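Local coordinates for protein ribonucleoside-diphosphate reductase small chain 2 (Saccharomyces cerevisiae, PDB 1JK0) that serves as a small subunit of yeast ribonucleotide reductase, required for proper folding of its partner small chain and for assembly with the large subunits in deoxyribonucleotide synthesis, at residues W46-K51 / K114-F119; S55-E60 / S128-M133. All coordinates share one frame; numbering follows the deposited sequence.

Interaction 1: residues W46-K51 / K114-F119; sequences WAAYKK and KSFYGF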
ATOM      1  N   TRP B  46       3.327 -10.540  13.414  1.00 17.07           N
ATOM      2  CA  TRP B  46       4.380  -9.527  13.193  1.00 17.52           C
ATOM      3  C   TRP B  46       5.687 -10.200  12.775  1.00 17.82           C
ATOM      4  O   TRP B  46       6.347  -9.756  11.829  1.00 17.21           O
ATOM      5  CB  TRP B  46       4.611  -8.685  14.466  1.00 15.09           C
ATOM      6  CG  TRP B  46       5.560  -7.471  14.352  1.00 14.68           C
ATOM      7  CD1 TRP B  46       6.669  -7.222  15.138  1.00 16.90           C
ATOM      8  CD2 TRP B  46       5.399  -6.299  13.533  1.00 12.18           C
ATOM      9  NE1 TRP B  46       7.187  -5.974  14.868  1.00 14.04           N
ATOM     10  CE2 TRP B  46       6.431  -5.387  13.889  1.00 13.62           C
ATOM     11  CE3 TRP B  46       4.485  -5.924  12.545  1.00 12.88           C
ATOM     12  CZ2 TRP B  46       6.564  -4.130  13.283  1.00 13.22           C
ATOM     13  CZ3 TRP B  46       4.625  -4.660  11.944  1.00 14.46           C
ATOM     14  CH2 TRP B  46       5.654  -3.786  12.320  1.00 13.94           C
ATOM     15  N   ALA B  47       6.060 -11.265  13.483  1.00 19.02           N
ATOM     16  CA  ALA B  47       7.283 -11.991  13.165  1.00 19.15           C
ATOM     17  C   ALA B  47       7.097 -12.610  11.787  1.00 20.17           C
ATOM     18  O   ALA B  47       8.060 -12.781  11.039  1.00 20.25           O
ATOM     19  CB  ALA B  47       7.549 -13.059  14.196  1.00 16.20           C
ATOM     20  N   ALA B  48       5.855 -12.941  11.443  1.00 20.92           N
ATOM     21  CA  ALA B  48       5.604 -13.503  10.120  1.00 22.95           C
ATOM     22  C   ALA B  48       5.868 -12.412   9.081  1.00 23.96           C
ATOM     23  O   ALA B  48       6.479 -12.665   8.046  1.00 25.19           O
ATOM     24  CB  ALA B  48       4.172 -13.999  10.010  1.00 20.52           C
ATOM     25  N   TYR B  49       5.401 -11.197   9.361  1.00 24.02           N
ATOM     26  CA  TYR B  49       5.602 -10.081   8.440  1.00 22.86           C
ATOM     27  C   TYR B  49       7.093  -9.755   8.300  1.00 22.20           C
ATOM     28  O   TYR B  49       7.581  -9.567   7.187  1.00 23.26           O
ATOM     29  CB  TYR B  49       4.809  -8.848   8.901  1.00 20.39           C
ATOM     30  CG  TYR B  49       5.223  -7.564   8.219  1.00 19.28           C
ATOM     31  CD1 TYR B  49       5.063  -7.395   6.844  1.00 18.56           C
ATOM     32  CD2 TYR B  49       5.826  -6.528   8.952  1.00 18.68           C
ATOM     33  CE1 TYR B  49       5.502  -6.222   6.208  1.00 19.33           C
ATOM     34  CE2 TYR B  49       6.266  -5.362   8.340  1.00 17.20           C
ATOM     35  CZ  TYR B  49       6.106  -5.213   6.965  1.00 19.47           C
ATOM     36  OH  TYR B  49       6.557  -4.069   6.349  1.00 19.27           O
ATOM     37  N   LYS B  50       7.818  -9.707   9.416  1.00 21.02           N
ATOM     38  CA  LYS B  50       9.256  -9.422   9.369  1.00 20.73           C
ATOM     39  C   LYS B  50       9.994 -10.454   8.542  1.00 20.57           C
ATOM     40  O   LYS B  50      10.928 -10.140   7.815  1.00 19.63           O
ATOM     41  CB  LYS B  50       9.846  -9.388  10.773  1.00 16.90           C
ATOM     42  CG  LYS B  50       9.439  -8.143  11.534  1.00 20.83           C
ATOM     43  CD  LYS B  50       9.941  -6.890  10.807  1.00 21.06           C
ATOM     44  CE  LYS B  50       9.341  -5.620  11.356  1.00 18.59           C
ATOM     45  NZ  LYS B  50       9.963  -4.454  10.672  1.00 18.48           N
ATOM     46  N   LYS B  51       9.543 -11.693   8.640  1.00 22.16           N
ATOM     47  CA  LYS B  51      10.170 -12.771   7.915  1.00 23.26           C
ATOM     48  C   LYS B  51      10.017 -12.625   6.399  1.00 23.61           C
ATOM     49  O   LYS B  51      10.972 -12.865   5.657  1.00 24.14           O
ATOM     50  CB  LYS B  51       9.611 -14.106   8.396  1.00 25.21           C
ATOM     51  CG  LYS B  51      10.444 -15.295   7.963  1.00 30.17           C
ATOM     52  CD  LYS B  51       9.837 -16.622   8.390  1.00 32.65           C
ATOM     53  CE  LYS B  51      10.738 -17.772   7.960  1.00 35.43           C
ATOM     54  NZ  LYS B  51      12.093 -17.653   8.584  1.00 36.90           N
ATOM     55  N   LYS B 114      -2.345  -6.372   8.477  1.00 20.83           N
ATOM     56  CA  LYS B 114      -2.449  -5.623   7.235  1.00 19.63           C
ATOM     57  C   LYS B 114      -1.081  -5.353   6.629  1.00 20.63           C
ATOM     58  O   LYS B 114      -0.955  -5.186   5.423  1.00 23.10           O
ATOM     59  CB  LYS B 114      -3.186  -4.310   7.462  1.00 18.02           C
ATOM     60  CG  LYS B 114      -4.618  -4.480   7.860  1.00 18.14           C
ATOM     61  CD  LYS B 114      -5.210  -3.146   8.286  1.00 18.86           C
ATOM     62  CE  LYS B 114      -6.521  -3.350   9.030  1.00 18.57           C
ATOM     63  NZ  LYS B 114      -7.581  -3.931   8.160  1.00 18.97           N
ATOM     64  N   SER B 115      -0.048  -5.292   7.457  1.00 20.44           N
ATOM     65  CA  SER B 115       1.284  -5.074   6.918  1.00 21.54           C
ATOM     66  C   SER B 115       1.705  -6.322   6.146  1.00 22.80           C
ATOM     67  O   SER B 115       2.263  -6.231   5.044  1.00 23.65           O
ATOM     68  CB  SER B 115       2.276  -4.797   8.042  1.00 19.17           C
ATOM     69  OG  SER B 115       1.882  -3.633   8.745  1.00 21.33           O
ATOM     70  N   PHE B 116       1.422  -7.490   6.714  1.00 23.77           N
ATOM     71  CA  PHE B 116       1.798  -8.731   6.053  1.00 24.87           C
ATOM     72  C   PHE B 116       1.085  -8.830   4.702  1.00 25.10           C
ATOM     73  O   PHE B 116       1.700  -9.178   3.693  1.00 24.16           O
ATOM     74  CB  PHE B 116       1.459  -9.951   6.926  1.00 24.02           C
ATOM     75  CG  PHE B 116       1.840 -11.269   6.295  1.00 23.21           C
ATOM     76  CD1 PHE B 116       1.142 -11.764   5.200  1.00 23.78           C
ATOM     77  CD2 PHE B 116       2.949 -11.968   6.745  1.00 24.53           C
ATOM     78  CE1 PHE B 116       1.550 -12.932   4.560  1.00 25.23           C
ATOM     79  CE2 PHE B 116       3.368 -13.131   6.113  1.00 23.23           C
ATOM     80  CZ  PHE B 116       2.667 -13.613   5.015  1.00 23.05           C
ATOM     81  N   TYR B 117      -0.207  -8.510   4.698  1.00 24.51           N
ATOM     82  CA  TYR B 117      -1.015  -8.568   3.484  1.00 22.80           C
ATOM     83  C   TYR B 117      -0.580  -7.576   2.418  1.00 21.91           C
ATOM     84  O   TYR B 117      -0.513  -7.923   1.234  1.00 21.52           O
ATOM     85  CB  TYR B 117      -2.500  -8.360   3.822  1.00 23.76           C
ATOM     86  CG  TYR B 117      -3.165  -9.634   4.295  1.00 23.33           C
ATOM     87  CD1 TYR B 117      -2.863 -10.857   3.681  1.00 21.75           C
ATOM     88  CD2 TYR B 117      -4.089  -9.626   5.337  1.00 19.51           C
ATOM     89  CE1 TYR B 117      -3.456 -12.028   4.087  1.00 23.42           C
ATOM     90  CE2 TYR B 117      -4.699 -10.811   5.751  1.00 22.51           C
ATOM     91  CZ  TYR B 117      -4.379 -12.010   5.121  1.00 24.16           C
ATOM     92  OH  TYR B 117      -4.988 -13.201   5.484  1.00 24.47           O
ATOM     93  N   GLY B 118      -0.292  -6.347   2.835  1.00 20.14           N
ATOM     94  CA  GLY B 118       0.150  -5.342   1.892  1.00 19.93           C
ATOM     95  C   GLY B 118       1.435  -5.791   1.212  1.00 21.56           C
ATOM     96  O   GLY B 118       1.704  -5.439   0.052  1.00 22.21           O
ATOM     97  N   PHE B 119       2.227  -6.580   1.934  1.00 20.23           N
ATOM     98  CA  PHE B 119       3.491  -7.062   1.410  1.00 20.34           C
ATOM     99  C   PHE B 119       3.245  -8.177   0.426  1.00 23.06           C
ATOM    100  O   PHE B 119       3.881  -8.253  -0.631  1.00 26.54           O
ATOM    101  CB  PHE B 119       4.366  -7.596   2.529  1.00 17.84           C
ATOM    102  CG  PHE B 119       5.814  -7.614   2.194  1.00 11.98           C
ATOM    103  CD1 PHE B 119       6.552  -6.447   2.247  1.00 12.19           C
ATOM    104  CD2 PHE B 119       6.436  -8.780   1.799  1.00 12.79           C
ATOM    105  CE1 PHE B 119       7.903  -6.438   1.912  1.00 14.29           C
ATOM    106  CE2 PHE B 119       7.795  -8.781   1.463  1.00 13.84           C
ATOM    107  CZ  PHE B 119       8.524  -7.603   1.518  1.00 11.50           C
TER

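Interaction 2: residues S55-E60 / S128-M133; sequences SFWTAE and SEVYSM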
ATOM      1  N   SER B  55      12.922 -11.257   3.093  1.00 23.29           N
ATOM      2  CA  SER B  55      13.165 -12.003   1.865  1.00 23.71           C
ATOM      3  C   SER B  55      12.853 -11.230   0.589  1.00 24.28           C
ATOM      4  O   SER B  55      12.963 -11.779  -0.515  1.00 25.97           O
ATOM      5  CB  SER B  55      12.333 -13.284   1.860  1.00 27.37           C
ATOM      6  OG  SER B  55      10.971 -13.017   1.501  1.00 31.64           O
ATOM      7  N   PHE B  56      12.450  -9.972   0.727  1.00 22.26           N
ATOM      8  CA  PHE B  56      12.127  -9.152  -0.432  1.00 22.12           C
ATOM      9  C   PHE B  56      13.140  -9.282  -1.592  1.00 23.62           C
ATOM     10  O   PHE B  56      14.334  -9.023  -1.430  1.00 24.95           O
ATOM     11  CB  PHE B  56      12.013  -7.696   0.006  1.00 21.63           C
ATOM     12  CG  PHE B  56      11.859  -6.729  -1.125  1.00 22.38           C
ATOM     13  CD1 PHE B  56      10.681  -6.680  -1.860  1.00 24.04           C
ATOM     14  CD2 PHE B  56      12.895  -5.883  -1.470  1.00 21.77           C
ATOM     15  CE1 PHE B  56      10.537  -5.796  -2.930  1.00 23.24           C
ATOM     16  CE2 PHE B  56      12.764  -4.999  -2.533  1.00 23.52           C
ATOM     17  CZ  PHE B  56      11.580  -4.958  -3.269  1.00 23.51           C
ATOM     18  N   TRP B  57      12.655  -9.695  -2.758  1.00 23.09           N
ATOM     19  CA  TRP B  57      13.498  -9.837  -3.939  1.00 22.69           C
ATOM     20  C   TRP B  57      12.753  -9.250  -5.145  1.00 23.44           C
ATOM     21  O   TRP B  57      11.541  -8.986  -5.085  1.00 21.82           O
ATOM     22  CB  TRP B  57      13.835 -11.310  -4.193  1.00 22.57           C
ATOM     23  CG  TRP B  57      12.635 -12.209  -4.333  1.00 26.64           C
ATOM     24  CD1 TRP B  57      11.835 -12.684  -3.327  1.00 27.15           C
ATOM     25  CD2 TRP B  57      12.085 -12.723  -5.560  1.00 26.98           C
ATOM     26  NE1 TRP B  57      10.827 -13.460  -3.853  1.00 28.13           N
ATOM     27  CE2 TRP B  57      10.959 -13.503  -5.217  1.00 27.57           C
ATOM     28  CE3 TRP B  57      12.438 -12.597  -6.915  1.00 25.08           C
ATOM     29  CZ2 TRP B  57      10.182 -14.161  -6.184  1.00 28.47           C
ATOM     30  CZ3 TRP B  57      11.670 -13.247  -7.872  1.00 25.16           C
ATOM     31  CH2 TRP B  57      10.553 -14.024  -7.502  1.00 28.12           C
ATOM     32  N   THR B  58      13.467  -9.045  -6.243  1.00 23.04           N
ATOM     33  CA  THR B  58      12.845  -8.474  -7.427  1.00 24.80           C
ATOM     34  C   THR B  58      13.197  -9.232  -8.712  1.00 27.35           C
ATOM     35  O   THR B  58      14.052 -10.125  -8.712  1.00 27.93           O
ATOM     36  CB  THR B  58      13.256  -7.014  -7.586  1.00 24.78           C
ATOM     37  OG1 THR B  58      14.683  -6.932  -7.728  1.00 24.45           O
ATOM     38  CG2 THR B  58      12.804  -6.202  -6.361  1.00 23.86           C
ATOM     39  N   ALA B  59      12.514  -8.899  -9.802  1.00 28.42           N
ATOM     40  CA  ALA B  59      12.777  -9.551 -11.077  1.00 30.41           C
ATOM     41  C   ALA B  59      14.241  -9.283 -11.504  1.00 31.34           C
ATOM     42  O   ALA B  59      14.939 -10.182 -11.997  1.00 31.32           O
ATOM     43  CB  ALA B  59      11.789  -9.034 -12.127  1.00 28.85           C
ATOM     44  N   GLU B  60      14.705  -8.054 -11.285  1.00 31.15           N
ATOM     45  CA  GLU B  60      16.071  -7.676 -11.633  1.00 31.76           C
ATOM     46  C   GLU B  60      17.101  -8.594 -10.988  1.00 33.83           C
ATOM     47  O   GLU B  60      18.149  -8.845 -11.562  1.00 35.42           O
ATOM     48  CB  GLU B  60      16.373  -6.236 -11.205  1.00 30.22           C
ATOM     49  CG  GLU B  60      15.747  -5.140 -12.062  1.00 30.80           C
ATOM     50  CD  GLU B  60      14.244  -5.017 -11.889  1.00 32.36           C
ATOM     51  OE1 GLU B  60      13.649  -4.156 -12.570  1.00 32.45           O
ATOM     52  OE2 GLU B  60      13.655  -5.772 -11.078  1.00 31.73           O
ATOM     53  N   SER B 128       4.186 -11.655 -11.069  1.00 28.35           N
ATOM     54  CA  SER B 128       3.499 -11.434 -12.320  1.00 29.92           C
ATOM     55  C   SER B 128       4.442 -10.826 -13.361  1.00 31.25           C
ATOM     56  O   SER B 128       4.211 -10.956 -14.560  1.00 32.42           O
ATOM     57  CB  SER B 128       2.286 -10.535 -12.085  1.00 30.37           C
ATOM     58  OG  SER B 128       1.333 -10.670 -13.138  1.00 34.24           O
ATOM     59  N   GLU B 129       5.501 -10.164 -12.905  1.00 33.05           N
ATOM     60  CA  GLU B 129       6.476  -9.565 -13.819  1.00 33.91           C
ATOM     61  C   GLU B 129       7.512 -10.592 -14.232  1.00 34.63           C
ATOM     62  O   GLU B 129       7.756 -10.785 -15.415  1.00 34.90           O
ATOM     63  CB  GLU B 129       7.232  -8.390 -13.182  1.00 34.40           C
ATOM     64  CG  GLU B 129       8.193  -7.723 -14.180  1.00 33.97           C
ATOM     65  CD  GLU B 129       9.078  -6.655 -13.570  1.00 34.12           C
ATOM     66  OE1 GLU B 129       8.610  -5.896 -12.704  1.00 34.33           O
ATOM     67  OE2 GLU B 129      10.248  -6.550 -13.984  1.00 36.68           O
ATOM     68  N   VAL B 130       8.142 -11.236 -13.256  1.00 35.42           N
ATOM     69  CA  VAL B 130       9.144 -12.224 -13.595  1.00 38.79           C
ATOM     70  C   VAL B 130       8.539 -13.247 -14.548  1.00 40.48           C
ATOM     71  O   VAL B 130       9.155 -13.584 -15.557  1.00 41.22           O
ATOM     72  CB  VAL B 130       9.735 -12.907 -12.329  1.00 38.16           C
ATOM     73  CG1 VAL B 130       8.648 -13.265 -11.379  1.00 40.56           C
ATOM     74  CG2 VAL B 130      10.513 -14.146 -12.716  1.00 38.20           C
ATOM     75  N   TYR B 131       7.327 -13.718 -14.257  1.00 42.58           N
ATOM     76  CA  TYR B 131       6.682 -14.689 -15.131  1.00 44.14           C
ATOM     77  C   TYR B 131       6.649 -14.133 -16.538  1.00 46.30           C
ATOM     78  O   TYR B 131       7.079 -14.792 -17.480  1.00 47.07           O
ATOM     79  CB  TYR B 131       5.246 -14.990 -14.698  1.00 44.87           C
ATOM     80  CG  TYR B 131       5.116 -15.938 -13.534  1.00 44.64           C
ATOM     81  CD1 TYR B 131       5.937 -17.050 -13.422  1.00 44.67           C
ATOM     82  CD2 TYR B 131       4.153 -15.730 -12.552  1.00 45.27           C
ATOM     83  CE1 TYR B 131       5.804 -17.936 -12.358  1.00 47.35           C
ATOM     84  CE2 TYR B 131       4.007 -16.611 -11.485  1.00 46.16           C
ATOM     85  CZ  TYR B 131       4.835 -17.714 -11.388  1.00 46.75           C
ATOM     86  OH  TYR B 131       4.684 -18.602 -10.335  1.00 47.14           O
ATOM     87  N   SER B 132       6.136 -12.916 -16.679  1.00 48.31           N
ATOM     88  CA  SER B 132       6.053 -12.294 -17.991  1.00 50.66           C
ATOM     89  C   SER B 132       7.411 -12.279 -18.687  1.00 52.56           C
ATOM     90  O   SER B 132       7.516 -12.677 -19.844  1.00 54.42           O
ATOM     91  CB  SER B 132       5.507 -10.871 -17.874  1.00 51.18           C
ATOM     92  OG  SER B 132       4.144 -10.871 -17.472  1.00 51.90           O
ATOM     93  N   MET B 133       8.450 -11.835 -17.985  1.00 53.92           N
ATOM     94  CA  MET B 133       9.793 -11.786 -18.560  1.00 54.84           C
ATOM     95  C   MET B 133      10.179 -13.102 -19.219  1.00 55.05           C
ATOM     96  O   MET B 133      10.824 -13.109 -20.263  1.00 55.30           O
ATOM     97  CB  MET B 133      10.831 -11.469 -17.489  1.00 54.90           C
ATOM     98  CG  MET B 133      10.517 -10.256 -16.666  1.00 55.46           C
ATOM     99  SD  MET B 133      12.012  -9.586 -15.986  1.00 56.98           S
ATOM    100  CE  MET B 133      12.622 -10.996 -15.098  1.00 56.27           C
TER

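Interaction 1: residues W46-K51 / K114-F119
The first torsion of Tyr-49 (chi1 165°) turns the phenol away from its own backbone nitrogen and across to the helix of residues 114-119, and a similar setting at Phe-116 turns the edge of its ring to the backbone of helix 46-51. Each helix thus sends an aromatic side chain toward the other. The CB of Ser-115 sits squarely over the Tyr-49 ring, 3.8 Å from its centroid and only 2° off the normal, a CH-pi contact. Phe-119 CB approaches the rim of the same ring, 4.1 Å from Tyr-49 CE1. Phe-116 has CE2 3.7 Å from Ala-48 O, while its CD2 lies 4.0 Å from Ala-48 CB. Ser-115 spends its hydroxyl within its own helix, on Pro-111 O, and its side chain meets the ring through CB; the Ser-115 carbonyl O is also near, 3.4 Å from Tyr-49 CE1. Without the phenol, as with an alanine at Tyr-49, Ser-115 CB is likely to lose the ring it packs on and a gap to open beside Phe-119. An apolar side chain of the partner protein chain also packs on Tyr-49. The axes of the two short segments approach to 8.9 Å and run nearly alongside each other, at 27°. Helix 43-54 is thus packed on helix 111-138 near the N-terminal part of the latter, while helix 207-232 closes the side of Phe-116, where Phe-226 stacks on its ring.

Interaction 2: residues S55-E60 / S128-M133
Ala-59 carries the close-packed part of this contact: its methyl points at helix 128-133 and is met there by three side chains. The terminal methyl of Met-133 comes nearest among the apolar groups, with CE 3.7 Å from Ala-59 CB, because the thioether chain bends at its last torsion (chi3 -57°) and turns its end back to the loop. Val-130 lies farther off, its CB 4.4 Å from Ala-59 CB. Glu-129 stretches out in an extended chain and lays its carboxylate beside the same methyl, OE2 standing 3.5 Å from Ala-59 CB. Trp-57 adds a slacker touch, its CH2 reaching Val-130 CG1 at 4.4 Å, while its indole nitrogen is hydrogen-bonded to Asp-219 on helix 207-232. Toward Glu-60 the contact is looser and polar. This exposed residue brings OE1 to 4.4 Å from Glu-129 OE2, a meeting of like charges. The repulsion is probably eased by the partner protein chain, whose basic side chains form salt bridges with each of the two carboxylates. The helical segment also holds Tyr-131, the predicted active-site residue, which makes no contact with 55-60 and packs on Ile-216 of helix 207-232. The arrangement is that of a loop following helix 43-54, its end brought against a long helix of the ferritin-like helical fold of ribonucleotide reductase small chains.

In the fold
Both interactions pack successive parts of the chain, helix 43-54 and the loop that follows it, onto one long helix, 111-138, with centres about 19 Å apart. They meet where Phe-119 of interaction 1 packs on Phe-56 of interaction 2, CZ to CB 3.8 Å. Each is mostly buried, but their chemistry differs. Interaction 1 joins two helices through aromatic rings and aliphatic carbon; interaction 2 sets a loop against a helix mainly through the Ala-59 methyl, with a lighter touch from Trp-57, and has an acidic, partly exposed border. The partner protein chain reaches both by packing and by salt bridges, through Lys-50 in the first and the two carboxylates in the second.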